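Long-range contacts in DHHA1 domain protein (Clostridium perfringens, PDB 3KEW), which probably acts in hydrolytic editing of mischarged alanine tRNA, as zinc-dependent relatives of the alanyl-tRNA synthetase editing domain do: residues L6-Q11 and C196-R201; K14-E19 and Q36-P41; H31-Q36 and K67-L72; M47-L52 and C84-E89; K157-S162 and I182-I187. All coordinates share one frame; numbering follows the deposited sequence.

How the contacts relate
Contacts 2, 3 and 4 belong to the barrel half: 3 and 4 lie in the same sheet, and 2 and 4 meet through its neighbouring strands 15-26 and 82-86. Contacts 2 and 3 share Gln36 and are mostly buried; contact 4, partly buried, lies where strand 82-86 leads into helix 88-112. Contact 5 is a surface strand pair on the zinc side. Contact 1 joins the two halves and touches all the others. Aromatic and aliphatic packing dominates contact 2, backbone pairing with ring faces contact 3, and backbone bonds plus a water contact 4. Contact 1 relies on side chains gripping loop carbonyls; contact 5 combines strand bonds with a tyrosine ring packed on Ile184 and a water-linked Lys157-Glu186 pair.

Contact 1 (L6-Q11 and C196-R201); sequences LYYEDQ and CGVHPR
Three hydrogen bonds tie the loop 6-11 to the loop 196-201, and all of them use side chains. Tyr8 OH gives its proton to Cys196 O at 2.7 Å, the carbonyl meeting the phenol at the ring edge. Gln11 NE2 reaches His199 O (3.1 Å) with the acceptor in the plane of its amide. The other end of the same amide, Gln11 OE1, accepts from Arg201 NE (3.2 Å), which stands above the carbonyl plane, 68° out of it. Both ends being used should fix the rotation of this buried amide. Residues 196-201 follow Cys195, which with His98 and His102 binds the zinc, and carry the histidine of a CxxxH motif known from alanyl-tRNA editing domains; the His199 side chain lies near the metal, about 4 Å away. Charge adds a salt bridge between Asp10 OD2 and Arg201 NH2 (3.4 Å), although OD2 also accepts from Tyr12 N. Apolar contact centres on Val198. Its CG1 lies against Gln11 CB at 3.7 Å, while CG2 touches Tyr7 CD2 and Tyr8 CE2.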
# COMPACT_ATOMS: atom_id res chain seq x y z
N LEU A 6 10.31 5.09 8.35
CA LEU A 6 10.26 3.75 8.96
C LEU A 6 9.36 2.75 8.23
O LEU A 6 9.67 1.56 8.18
CB LEU A 6 9.87 3.85 10.44
CG LEU A 6 10.93 4.46 11.38
CD1 LEU A 6 10.34 4.76 12.74
CD2 LEU A 6 12.14 3.53 11.52
N TYR A 7 8.28 3.27 7.63
CA TYR A 7 7.31 2.47 6.87
C TYR A 7 7.92 1.68 5.71
O TYR A 7 7.37 0.65 5.31
CB TYR A 7 6.12 3.33 6.40
CG TYR A 7 6.46 4.62 5.68
CD1 TYR A 7 6.42 5.85 6.35
CD2 TYR A 7 6.77 4.63 4.31
CE1 TYR A 7 6.71 7.03 5.69
CE2 TYR A 7 7.07 5.80 3.66
CZ TYR A 7 7.04 7.00 4.34
OH TYR A 7 7.32 8.16 3.67
N TYR A 8 9.04 2.16 5.16
CA TYR A 8 9.78 1.44 4.13
C TYR A 8 10.91 0.56 4.69
O TYR A 8 11.58 -0.14 3.94
CB TYR A 8 10.36 2.41 3.10
CG TYR A 8 9.38 2.97 2.08
CD1 TYR A 8 9.55 4.27 1.57
CD2 TYR A 8 8.29 2.22 1.62
CE1 TYR A 8 8.67 4.80 0.62
CE2 TYR A 8 7.39 2.75 0.67
CZ TYR A 8 7.59 4.04 0.18
OH TYR A 8 6.72 4.57 -0.75
N GLU A 9 11.14 0.62 6.01
CA GLU A 9 12.17 -0.19 6.65
C GLU A 9 11.55 -1.43 7.31
O GLU A 9 12.03 -2.55 7.13
CB GLU A 9 12.97 0.63 7.68
CG GLU A 9 13.78 1.80 7.09
CD GLU A 9 14.66 1.39 5.92
OE1 GLU A 9 15.41 0.39 6.05
OE2 GLU A 9 14.60 2.07 4.87
N ASP A 10 10.49 -1.19 8.08
CA ASP A 10 9.68 -2.23 8.69
C ASP A 10 8.23 -1.76 8.69
O ASP A 10 7.83 -0.90 9.49
CB ASP A 10 10.16 -2.52 10.12
CG ASP A 10 9.41 -3.68 10.79
OD1 ASP A 10 9.81 -4.02 11.92
OD2 ASP A 10 8.44 -4.25 10.22
N GLN A 11 7.43 -2.35 7.81
CA GLN A 11 6.04 -1.94 7.62
C GLN A 11 5.10 -2.36 8.75
O GLN A 11 3.95 -1.96 8.77
CB GLN A 11 5.51 -2.43 6.27
CG GLN A 11 5.61 -3.92 6.03
CD GLN A 11 6.89 -4.30 5.31
OE1 GLN A 11 7.98 -4.24 5.89
NE2 GLN A 11 6.77 -4.72 4.06
N CYS A 196 5.17 1.89 -4.97
CA CYS A 196 5.48 2.74 -3.82
C CYS A 196 4.56 2.45 -2.64
O CYS A 196 4.54 3.20 -1.65
CB CYS A 196 5.32 4.22 -4.20
SG CYS A 196 6.51 4.80 -5.41
N GLY A 197 3.77 1.39 -2.74
CA GLY A 197 2.86 1.02 -1.67
C GLY A 197 3.55 0.44 -0.45
O GLY A 197 4.74 0.10 -0.50
N VAL A 198 2.81 0.37 0.64
CA VAL A 198 3.21 -0.37 1.84
C VAL A 198 2.39 -1.66 1.92
O VAL A 198 1.17 -1.63 2.12
CB VAL A 198 3.08 0.53 3.12
CG1 VAL A 198 3.14 -0.30 4.41
CG2 VAL A 198 4.20 1.59 3.12
N HIS A 199 3.07 -2.79 1.73
CA HIS A 199 2.45 -4.10 1.62
C HIS A 199 2.73 -4.99 2.84
O HIS A 199 3.73 -4.80 3.54
CB HIS A 199 2.96 -4.78 0.34
CG HIS A 199 2.44 -4.15 -0.91
ND1 HIS A 199 1.38 -4.67 -1.62
CD2 HIS A 199 2.81 -3.02 -1.56
CE1 HIS A 199 1.13 -3.90 -2.66
NE2 HIS A 199 1.98 -2.89 -2.65
N PRO A 200 1.84 -5.98 3.12
CA PRO A 200 2.19 -7.03 4.08
C PRO A 200 3.38 -7.86 3.57
O PRO A 200 3.73 -7.76 2.40
CB PRO A 200 0.92 -7.89 4.14
CG PRO A 200 -0.19 -6.99 3.65
CD PRO A 200 0.48 -6.16 2.59
N ARG A 201 4.01 -8.63 4.44
CA ARG A 201 5.22 -9.36 4.06
C ARG A 201 4.94 -10.78 3.59
O ARG A 201 5.86 -11.49 3.18
CB ARG A 201 6.24 -9.39 5.20
CG ARG A 201 7.15 -8.16 5.23
CD ARG A 201 8.36 -8.41 6.11
NE ARG A 201 8.82 -7.17 6.74
CZ ARG A 201 9.98 -7.03 7.37
NH1 ARG A 201 10.83 -8.05 7.45
NH2 ARG A 201 10.30 -5.86 7.91

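Contact 2 (K14-E19 and Q36-P41); sequences KEFKGE and QTAFFP
From CB of Phe16, a chi1 of 67° sets CG between the backbone N and the carbonyl carbon and turns the ring in against residues 36-39. Along one side, CD1 faces Gln36 O and CE1 comes to 3.2 Å from the same Gln36 O, at the ring edge. Along the other, CD2 and CE2 pack on the Ala38 methyl, CE2 3.7 Å from Ala38 CB. Phe16 lies on strand 15-26 of a closed six-stranded antiparallel barrel, where it also packs on Cys84 of the neighbouring strand; residues 36-41 begin as short strand 36-37, parallel to strand 4-5, and continue as a loop. At the tip, CZ has Ala38 N above one ring face at 3.4 Å and Phe39 CE2 at 3.6 Å; the two rings meet rim to rim, planes 66° apart. Thr37 OG1 accepts from Phe39 N (3.1 Å), an ST turn, and also bonds to His70 NE2. Further out, Gln36, extended beyond CG, donates from NE2 to Lys17 O at 2.8 Å.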
# COMPACT_ATOMS: atom_id res chain seq x y z
N LYS A 14 4.13 -0.23 14.46
CA LYS A 14 2.91 0.53 14.72
C LYS A 14 3.03 1.55 15.86
O LYS A 14 2.18 2.43 16.00
CB LYS A 14 1.72 -0.41 14.93
CG LYS A 14 1.77 -1.30 16.17
CD LYS A 14 0.52 -2.18 16.22
CE LYS A 14 0.09 -2.50 17.65
NZ LYS A 14 0.76 -3.70 18.20
N GLU A 15 4.08 1.42 16.68
CA GLU A 15 4.44 2.42 17.71
C GLU A 15 5.92 2.71 17.62
O GLU A 15 6.73 1.79 17.40
CB GLU A 15 4.16 1.91 19.11
CG GLU A 15 2.73 1.55 19.42
CD GLU A 15 2.64 0.74 20.69
OE1 GLU A 15 1.80 -0.19 20.73
OE2 GLU A 15 3.41 1.03 21.63
N PHE A 16 6.28 3.97 17.84
CA PHE A 16 7.66 4.42 17.74
C PHE A 16 7.92 5.72 18.51
O PHE A 16 6.98 6.39 18.98
CB PHE A 16 8.10 4.57 16.28
CG PHE A 16 7.39 5.68 15.53
CD1 PHE A 16 8.06 6.86 15.25
CD2 PHE A 16 6.07 5.53 15.11
CE1 PHE A 16 7.42 7.89 14.57
CE2 PHE A 16 5.43 6.56 14.42
CZ PHE A 16 6.11 7.74 14.15
N LYS A 17 9.20 6.05 18.65
CA LYS A 17 9.64 7.25 19.34
C LYS A 17 10.05 8.29 18.31
O LYS A 17 10.73 7.99 17.33
CB LYS A 17 10.81 6.93 20.29
CG LYS A 17 10.44 6.82 21.78
CD LYS A 17 9.32 5.84 22.07
CE LYS A 17 9.01 5.73 23.57
NZ LYS A 17 8.29 6.92 24.11
N GLY A 18 9.60 9.51 18.53
CA GLY A 18 9.88 10.57 17.58
C GLY A 18 10.18 11.89 18.24
O GLY A 18 9.78 12.14 19.38
N GLU A 19 10.88 12.74 17.49
CA GLU A 19 11.20 14.08 17.93
C GLU A 19 10.72 15.06 16.88
O GLU A 19 11.08 14.94 15.71
CB GLU A 19 12.71 14.23 18.16
CG GLU A 19 13.12 15.58 18.74
CD GLU A 19 14.63 15.81 18.75
OE1 GLU A 19 15.40 14.87 18.46
OE2 GLU A 19 15.04 16.95 19.03
N GLN A 36 12.14 10.79 12.67
CA GLN A 36 11.80 9.50 12.05
C GLN A 36 10.30 9.30 12.11
O GLN A 36 9.66 9.67 13.09
CB GLN A 36 12.54 8.34 12.74
CG GLN A 36 12.15 8.04 14.19
CD GLN A 36 13.06 7.00 14.83
OE1 GLN A 36 13.80 6.29 14.15
NE2 GLN A 36 13.01 6.92 16.15
N THR A 37 9.72 8.73 11.06
CA THR A 37 8.28 8.49 11.06
C THR A 37 7.87 7.15 10.45
O THR A 37 8.48 6.67 9.48
CB THR A 37 7.48 9.70 10.47
OG1 THR A 37 6.09 9.53 10.74
CG2 THR A 37 7.72 9.85 8.96
N ALA A 38 6.86 6.54 11.05
CA ALA A 38 6.22 5.36 10.50
C ALA A 38 4.86 5.73 9.89
O ALA A 38 4.11 4.85 9.47
CB ALA A 38 6.05 4.28 11.59
N PHE A 39 4.54 7.02 9.86
CA PHE A 39 3.30 7.50 9.22
C PHE A 39 3.52 7.57 7.70
O PHE A 39 4.33 8.37 7.22
CB PHE A 39 2.86 8.87 9.77
CG PHE A 39 2.36 8.83 11.20
CD1 PHE A 39 1.00 8.70 11.48
CD2 PHE A 39 3.25 8.94 12.27
CE1 PHE A 39 0.53 8.64 12.79
CE2 PHE A 39 2.79 8.91 13.59
CZ PHE A 39 1.43 8.75 13.86
N PHE A 40 2.80 6.71 6.97
CA PHE A 40 2.80 6.71 5.50
C PHE A 40 2.03 7.94 5.06
O PHE A 40 0.93 8.19 5.58
CB PHE A 40 2.12 5.43 4.99
CG PHE A 40 2.27 5.17 3.50
CD1 PHE A 40 1.16 4.82 2.73
CD2 PHE A 40 3.52 5.23 2.88
CE1 PHE A 40 1.28 4.55 1.36
CE2 PHE A 40 3.65 4.97 1.52
CZ PHE A 40 2.53 4.62 0.75
N PRO A 41 2.62 8.77 4.17
CA PRO A 41 1.92 9.93 3.59
C PRO A 41 0.91 9.58 2.46
O PRO A 41 0.06 10.42 2.11
CB PRO A 41 3.06 10.79 3.03
CG PRO A 41 4.15 9.81 2.71
CD PRO A 41 4.01 8.67 3.69

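Contact 3 (H31-Q36 and K67-L72); sequences HVLLDQ and KVYHVL
Val32 and His70 form the hydrogen-bonded pair at the heart of this antiparallel strand contact, Val32 N giving to His70 O at 2.7 Å and His70 N to Val32 O at 2.8 Å. His70 also turns its ring across to the partner strand, so that ND1 makes a weak bond to Val32 O (3.3 Å) at the edge of the ring, while Leu34 CD2 sits over one face. On the other side of the sheet, Val71 CG2 rests over the centre of the His31 ring, 3.6 Å from its centroid, and Leu33 CD1 packs on Tyr69 CE2 (3.9 Å). Beyond the Val32 pair no direct backbone bond follows; past Leu33 a water bridges Leu34 N and Val68 O. These are neighbouring strands of the six-stranded barrel. In the second shell, Tyr62 OH bonds to His31 ND1, and Thr37 OG1 bonds to His70 NE2. With ND1 weakly donating and NE2 also engaged, both nitrogens of the buried His70 ring have partners, which probably fixes its rotation.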
# COMPACT_ATOMS: atom_id res chain seq x y z
N HIS A 31 1.32 21.76 11.65
CA HIS A 31 2.04 20.91 10.71
C HIS A 31 3.44 20.62 11.25
O HIS A 31 4.29 21.52 11.30
CB HIS A 31 2.14 21.58 9.33
CG HIS A 31 0.82 21.72 8.62
ND1 HIS A 31 0.70 21.52 7.26
CD2 HIS A 31 -0.41 22.04 9.06
CE1 HIS A 31 -0.56 21.71 6.90
NE2 HIS A 31 -1.26 22.02 7.98
N VAL A 32 3.69 19.37 11.65
CA VAL A 32 4.99 19.01 12.24
C VAL A 32 5.85 18.06 11.39
O VAL A 32 5.33 17.18 10.69
CB VAL A 32 4.89 18.48 13.71
CG1 VAL A 32 4.14 19.47 14.61
CG2 VAL A 32 4.24 17.09 13.78
N LEU A 33 7.16 18.25 11.47
CA LEU A 33 8.13 17.33 10.89
C LEU A 33 8.68 16.51 12.05
O LEU A 33 8.73 17.00 13.18
CB LEU A 33 9.25 18.11 10.20
CG LEU A 33 9.61 17.74 8.76
CD1 LEU A 33 10.46 18.83 8.13
CD2 LEU A 33 10.31 16.39 8.67
N LEU A 34 9.08 15.27 11.76
CA LEU A 34 9.65 14.36 12.76
C LEU A 34 11.02 13.87 12.30
O LEU A 34 11.30 13.84 11.10
CB LEU A 34 8.73 13.15 12.98
CG LEU A 34 7.74 13.07 14.15
CD1 LEU A 34 7.00 14.37 14.44
CD2 LEU A 34 6.74 11.96 13.89
N ASP A 35 11.87 13.50 13.26
CA ASP A 35 13.20 12.95 12.95
C ASP A 35 13.09 11.61 12.22
O ASP A 35 13.83 11.34 11.27
CB ASP A 35 14.09 12.86 14.21
CG ASP A 35 13.61 11.81 15.23
OD1 ASP A 35 14.44 10.97 15.62
OD2 ASP A 35 12.43 11.82 15.65
N GLN A 36 12.14 10.79 12.67
CA GLN A 36 11.80 9.50 12.05
C GLN A 36 10.30 9.30 12.11
O GLN A 36 9.66 9.67 13.09
CB GLN A 36 12.54 8.34 12.74
CG GLN A 36 12.15 8.04 14.19
CD GLN A 36 13.06 7.00 14.83
OE1 GLN A 36 13.80 6.29 14.15
NE2 GLN A 36 13.01 6.92 16.15
N LYS A 67 9.80 15.26 2.35
CA LYS A 67 9.62 15.38 3.80
C LYS A 67 8.18 15.09 4.19
O LYS A 67 7.24 15.62 3.61
CB LYS A 67 10.03 16.77 4.30
CG LYS A 67 11.53 17.03 4.24
CD LYS A 67 11.85 18.48 4.55
CE LYS A 67 13.35 18.73 4.52
NZ LYS A 67 13.68 20.10 5.00
N VAL A 68 8.02 14.24 5.21
CA VAL A 68 6.72 13.81 5.66
C VAL A 68 6.21 14.75 6.77
O VAL A 68 6.81 14.84 7.84
CB VAL A 68 6.75 12.32 6.15
CG1 VAL A 68 5.39 11.89 6.62
CG2 VAL A 68 7.23 11.39 5.04
N TYR A 69 5.09 15.41 6.50
CA TYR A 69 4.48 16.36 7.43
C TYR A 69 3.21 15.83 8.08
O TYR A 69 2.35 15.27 7.41
CB TYR A 69 4.14 17.67 6.71
CG TYR A 69 5.34 18.43 6.20
CD1 TYR A 69 5.81 18.21 4.90
CD2 TYR A 69 6.00 19.35 7.00
CE1 TYR A 69 6.92 18.90 4.42
CE2 TYR A 69 7.12 20.05 6.52
CZ TYR A 69 7.56 19.82 5.23
OH TYR A 69 8.66 20.50 4.74
N HIS A 70 3.10 16.04 9.38
CA HIS A 70 1.98 15.54 10.17
C HIS A 70 1.13 16.71 10.64
O HIS A 70 1.63 17.63 11.30
CB HIS A 70 2.50 14.74 11.38
CG HIS A 70 3.48 13.66 11.02
ND1 HIS A 70 4.75 13.93 10.54
CD2 HIS A 70 3.38 12.31 11.06
CE1 HIS A 70 5.38 12.80 10.30
NE2 HIS A 70 4.57 11.80 10.61
N VAL A 71 -0.15 16.69 10.29
CA VAL A 71 -1.08 17.73 10.69
C VAL A 71 -1.71 17.36 12.03
O VAL A 71 -2.48 16.41 12.12
CB VAL A 71 -2.14 18.01 9.58
CG1 VAL A 71 -3.14 19.05 10.04
CG2 VAL A 71 -1.46 18.47 8.30
N LEU A 72 -1.36 18.11 13.06
CA LEU A 72 -1.84 17.85 14.42
C LEU A 72 -2.97 18.81 14.76
O LEU A 72 -2.91 19.99 14.40
CB LEU A 72 -0.71 17.99 15.44
CG LEU A 72 0.56 17.14 15.33
CD1 LEU A 72 1.49 17.45 16.49
CD2 LEU A 72 0.24 15.65 15.30
O HOH W 1 8.42 13.55 9.52

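Contact 4 (M47-L52 and C84-E89); sequences MGDLGL and CELDWE
Gly51 and Leu52 pair antiparallel with Leu86 and Glu85 where two neighbouring strands of the six-stranded barrel meet, just before the chain turns at Asp87, the N-cap of helix 88-112. Leu52 and Glu85 form the hydrogen-bonded pair: Leu52 N donates to Glu85 O at 2.9 Å and Glu85 N returns a bond of 2.9 Å to Leu52 O. Beside it, Gly51 and Leu86 are the non-hydrogen-bonded pair. Gly51 takes a positive phi of 146° that suits glycine, whose bare CA lies 3.5 Å from Glu85 O. One residue back, Asp87 N points almost straight at Leu50 O, 3.0 Å away with an N-H...O angle of 177°, though it lies above the carbonyl plane, so one more backbone bond continues past the last paired residues to the N-cap. A water knits the corner together, donating to Asp49 OD1 (2.8 Å) and to Asp87 O (2.7 Å) and accepting from Leu50 N. Asp49 OD2, the other oxygen, accepts from Phe40 N and forms a salt bridge with Arg91 of the helix. Among the side chains, Leu52 and Glu85 lie alongside each other and point the same way. Leu86 has CG anti to its carbonyl carbon (chi1 -57°), and this brings its CD2 methyl to 3.9 Å from Asp49 OD2.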
# COMPACT_ATOMS: atom_id res chain seq x y z
N MET A 47 -3.82 5.19 0.46
CA MET A 47 -4.02 6.31 1.37
C MET A 47 -2.97 6.38 2.48
O MET A 47 -2.30 5.39 2.78
CB MET A 47 -5.41 6.23 2.00
CG MET A 47 -6.44 7.15 1.35
SD MET A 47 -8.06 7.10 2.16
CE MET A 47 -8.57 8.82 1.98
N GLY A 48 -2.83 7.57 3.07
CA GLY A 48 -1.88 7.80 4.15
C GLY A 48 -2.42 7.48 5.53
O GLY A 48 -3.62 7.19 5.68
N ASP A 49 -1.55 7.55 6.54
CA ASP A 49 -1.89 7.16 7.91
C ASP A 49 -2.55 8.24 8.76
O ASP A 49 -2.53 9.42 8.43
CB ASP A 49 -0.64 6.61 8.63
CG ASP A 49 -0.26 5.21 8.16
OD1 ASP A 49 -1.17 4.42 7.85
OD2 ASP A 49 0.96 4.91 8.10
N LEU A 50 -3.16 7.80 9.86
CA LEU A 50 -3.67 8.66 10.93
C LEU A 50 -3.14 8.08 12.23
O LEU A 50 -2.44 7.07 12.22
CB LEU A 50 -5.21 8.67 10.95
CG LEU A 50 -6.01 9.16 9.74
CD1 LEU A 50 -7.50 9.15 10.07
CD2 LEU A 50 -5.58 10.55 9.29
N GLY A 51 -3.49 8.70 13.36
CA GLY A 51 -3.06 8.18 14.65
C GLY A 51 -2.78 9.26 15.68
O GLY A 51 -3.48 10.27 15.73
N LEU A 52 -1.76 9.02 16.51
CA LEU A 52 -1.42 9.93 17.61
C LEU A 52 0.07 10.21 17.67
O LEU A 52 0.89 9.31 17.49
CB LEU A 52 -1.86 9.36 18.96
CG LEU A 52 -3.31 8.99 19.26
CD1 LEU A 52 -3.35 8.16 20.54
CD2 LEU A 52 -4.18 10.22 19.40
N CYS A 84 4.64 7.89 19.69
CA CYS A 84 3.87 8.02 18.46
C CYS A 84 3.29 6.68 18.05
O CYS A 84 4.02 5.69 17.94
CB CYS A 84 4.74 8.56 17.34
SG CYS A 84 5.67 10.05 17.72
N GLU A 85 1.97 6.64 17.82
CA GLU A 85 1.31 5.40 17.43
C GLU A 85 0.35 5.53 16.26
O GLU A 85 -0.45 6.47 16.19
CB GLU A 85 0.64 4.71 18.63
CG GLU A 85 0.09 5.64 19.70
CD GLU A 85 -0.07 4.94 21.04
OE1 GLU A 85 0.92 4.34 21.52
OE2 GLU A 85 -1.17 5.01 21.62
N LEU A 86 0.45 4.59 15.33
CA LEU A 86 -0.41 4.56 14.15
C LEU A 86 -1.80 4.06 14.53
O LEU A 86 -1.96 3.28 15.47
CB LEU A 86 0.18 3.66 13.06
CG LEU A 86 1.58 3.89 12.48
CD1 LEU A 86 1.93 2.84 11.43
CD2 LEU A 86 1.74 5.25 11.89
N ASP A 87 -2.80 4.54 13.80
CA ASP A 87 -4.09 3.86 13.70
C ASP A 87 -3.77 2.63 12.85
O ASP A 87 -3.67 2.71 11.63
CB ASP A 87 -5.07 4.80 12.98
CG ASP A 87 -6.50 4.24 12.88
OD1 ASP A 87 -6.76 3.05 13.17
OD2 ASP A 87 -7.37 5.03 12.47
N TRP A 88 -3.57 1.50 13.53
CA TRP A 88 -3.12 0.28 12.85
C TRP A 88 -4.21 -0.39 11.99
O TRP A 88 -3.91 -1.02 10.98
CB TRP A 88 -2.50 -0.74 13.82
CG TRP A 88 -1.95 -1.93 13.06
CD1 TRP A 88 -2.46 -3.20 13.04
CD2 TRP A 88 -0.84 -1.92 12.15
NE1 TRP A 88 -1.71 -3.99 12.19
CE2 TRP A 88 -0.71 -3.23 11.64
CE3 TRP A 88 0.07 -0.94 11.74
CZ2 TRP A 88 0.28 -3.57 10.73
CZ3 TRP A 88 1.06 -1.29 10.84
CH2 TRP A 88 1.16 -2.59 10.35
N GLU A 89 -5.47 -0.24 12.40
CA GLU A 89 -6.59 -0.79 11.65
C GLU A 89 -6.68 -0.18 10.26
O GLU A 89 -6.82 -0.90 9.27
CB GLU A 89 -7.90 -0.63 12.44
CG GLU A 89 -8.34 -1.88 13.21
CD GLU A 89 -7.26 -2.44 14.15
OE1 GLU A 89 -7.02 -1.84 15.22
OE2 GLU A 89 -6.68 -3.50 13.82
O HOH W 2 -3.25 4.68 9.77

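Contact 5 (K157-S162 and I182-I187); sequences KSYAPS and IRIVEI
Strands 157-159 and 184-187 run antiparallel, their segment axes 4.8 Å apart and 165° between directions, with Lys157 facing Glu186 and Tyr159 facing Ile184 as hydrogen-bonded pairs and Ser158 opposite Val185 between them. They are the outer and middle strands of a three-stranded sheet by the zinc site, the second of them within the family region shared with threonyl- and alanyl-tRNA synthetases. Lys157, Tyr159, Ile184 and Glu186 share one face. A chi1 of 55° folds the Tyr159 ring across the neighbouring strand, where Ile184 CB lies over one face, 4.2 Å from the centroid, and Ile184 CG2 reaches CZ at 3.6 Å. The phenol then donates to Glu186 OE1 at 2.8 Å, meeting that oxygen on its anti side and 32° out of the carboxylate plane. OE1 takes a second proton from a water (2.7 Å), which in turn accepts from Lys157 NZ (3.1 Å); the ammonium stays beyond salt-bridge range of OE1, so the two charges are linked through solvent. On the same face Pro161 CG rests against Ile184 CG1. On the opposite face Val185 looks toward Cys195 and His199, near the zinc. The Arg183 chain bends twice and spreads its guanidinium over the peptide joining Tyr159 and Ala160, and also makes a cation-pi contact with Tyr8. Nearest of its atoms to the Ala160 methyl is NH1, 3.7 Å from Ala160 CB.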
# COMPACT_ATOMS: atom_id res chain seq x y z
N LYS A 157 8.15 -9.59 -0.91
CA LYS A 157 9.31 -8.72 -0.64
C LYS A 157 9.11 -7.29 -1.15
O LYS A 157 8.80 -7.08 -2.32
CB LYS A 157 10.58 -9.32 -1.25
CG LYS A 157 10.84 -10.76 -0.84
CD LYS A 157 12.27 -11.22 -1.14
CE LYS A 157 12.47 -11.59 -2.61
NZ LYS A 157 13.76 -12.30 -2.84
N SER A 158 9.27 -6.32 -0.26
CA SER A 158 9.32 -4.90 -0.63
C SER A 158 10.74 -4.35 -0.42
O SER A 158 11.26 -4.35 0.69
CB SER A 158 8.32 -4.07 0.19
OG SER A 158 7.00 -4.49 -0.07
N TYR A 159 11.34 -3.87 -1.50
CA TYR A 159 12.74 -3.42 -1.46
C TYR A 159 13.05 -2.31 -2.46
O TYR A 159 12.35 -2.14 -3.46
CB TYR A 159 13.71 -4.61 -1.63
CG TYR A 159 13.51 -5.46 -2.86
CD1 TYR A 159 14.30 -5.28 -4.00
CD2 TYR A 159 12.56 -6.48 -2.88
CE1 TYR A 159 14.12 -6.08 -5.13
CE2 TYR A 159 12.37 -7.28 -4.00
CZ TYR A 159 13.15 -7.07 -5.13
OH TYR A 159 12.95 -7.88 -6.24
N ALA A 160 14.08 -1.52 -2.16
CA ALA A 160 14.58 -0.53 -3.09
C ALA A 160 15.92 -1.04 -3.58
O ALA A 160 16.93 -0.91 -2.87
CB ALA A 160 14.73 0.82 -2.41
N PRO A 161 15.94 -1.65 -4.79
CA PRO A 161 17.17 -2.23 -5.33
C PRO A 161 18.28 -1.20 -5.51
O PRO A 161 18.02 -0.06 -5.90
CB PRO A 161 16.75 -2.75 -6.72
CG PRO A 161 15.30 -2.88 -6.67
CD PRO A 161 14.81 -1.83 -5.71
N SER A 162 19.51 -1.62 -5.20
CA SER A 162 20.70 -0.89 -5.58
C SER A 162 20.81 -0.89 -7.11
O SER A 162 20.36 -1.83 -7.76
CB SER A 162 21.93 -1.55 -4.97
OG SER A 162 23.12 -0.94 -5.44
N ILE A 182 13.57 3.68 -7.32
CA ILE A 182 12.57 2.68 -7.68
C ILE A 182 12.41 1.69 -6.51
O ILE A 182 13.39 1.10 -6.04
CB ILE A 182 12.95 1.94 -9.01
CG1 ILE A 182 12.68 2.83 -10.23
CG2 ILE A 182 12.17 0.65 -9.19
CD1 ILE A 182 13.92 3.45 -10.83
N ARG A 183 11.18 1.55 -6.02
CA ARG A 183 10.84 0.48 -5.08
C ARG A 183 10.19 -0.67 -5.85
O ARG A 183 9.45 -0.44 -6.81
CB ARG A 183 9.87 0.94 -3.99
CG ARG A 183 10.10 2.31 -3.41
CD ARG A 183 10.66 2.25 -2.02
NE ARG A 183 10.08 1.18 -1.20
CZ ARG A 183 10.73 0.60 -0.19
NH1 ARG A 183 11.96 1.00 0.11
NH2 ARG A 183 10.17 -0.37 0.51
N ILE A 184 10.48 -1.89 -5.42
CA ILE A 184 9.92 -3.09 -6.04
C ILE A 184 9.09 -3.85 -5.00
O ILE A 184 9.51 -3.99 -3.85
CB ILE A 184 11.05 -3.98 -6.62
CG1 ILE A 184 11.76 -3.29 -7.80
CG2 ILE A 184 10.55 -5.37 -6.99
CD1 ILE A 184 10.92 -3.13 -9.09
N VAL A 185 7.90 -4.31 -5.40
CA VAL A 185 7.11 -5.25 -4.61
C VAL A 185 6.99 -6.56 -5.38
O VAL A 185 6.47 -6.59 -6.50
CB VAL A 185 5.72 -4.71 -4.27
CG1 VAL A 185 4.89 -5.79 -3.55
CG2 VAL A 185 5.83 -3.48 -3.40
N GLU A 186 7.49 -7.64 -4.77
CA GLU A 186 7.58 -8.93 -5.43
C GLU A 186 6.82 -10.00 -4.66
O GLU A 186 7.17 -10.33 -3.53
CB GLU A 186 9.05 -9.34 -5.55
CG GLU A 186 9.28 -10.72 -6.18
CD GLU A 186 10.75 -11.13 -6.15
OE1 GLU A 186 11.60 -10.32 -5.73
OE2 GLU A 186 11.06 -12.27 -6.56
N ILE A 187 5.77 -10.55 -5.28
CA ILE A 187 5.12 -11.75 -4.74
C ILE A 187 5.94 -12.95 -5.22
O ILE A 187 5.86 -13.32 -6.39
CB ILE A 187 3.64 -11.87 -5.16
CG1 ILE A 187 2.87 -10.59 -4.75
CG2 ILE A 187 3.01 -13.14 -4.55
CD1 ILE A 187 1.45 -10.47 -5.29
O HOH W 3 14.22 -10.73 -5.43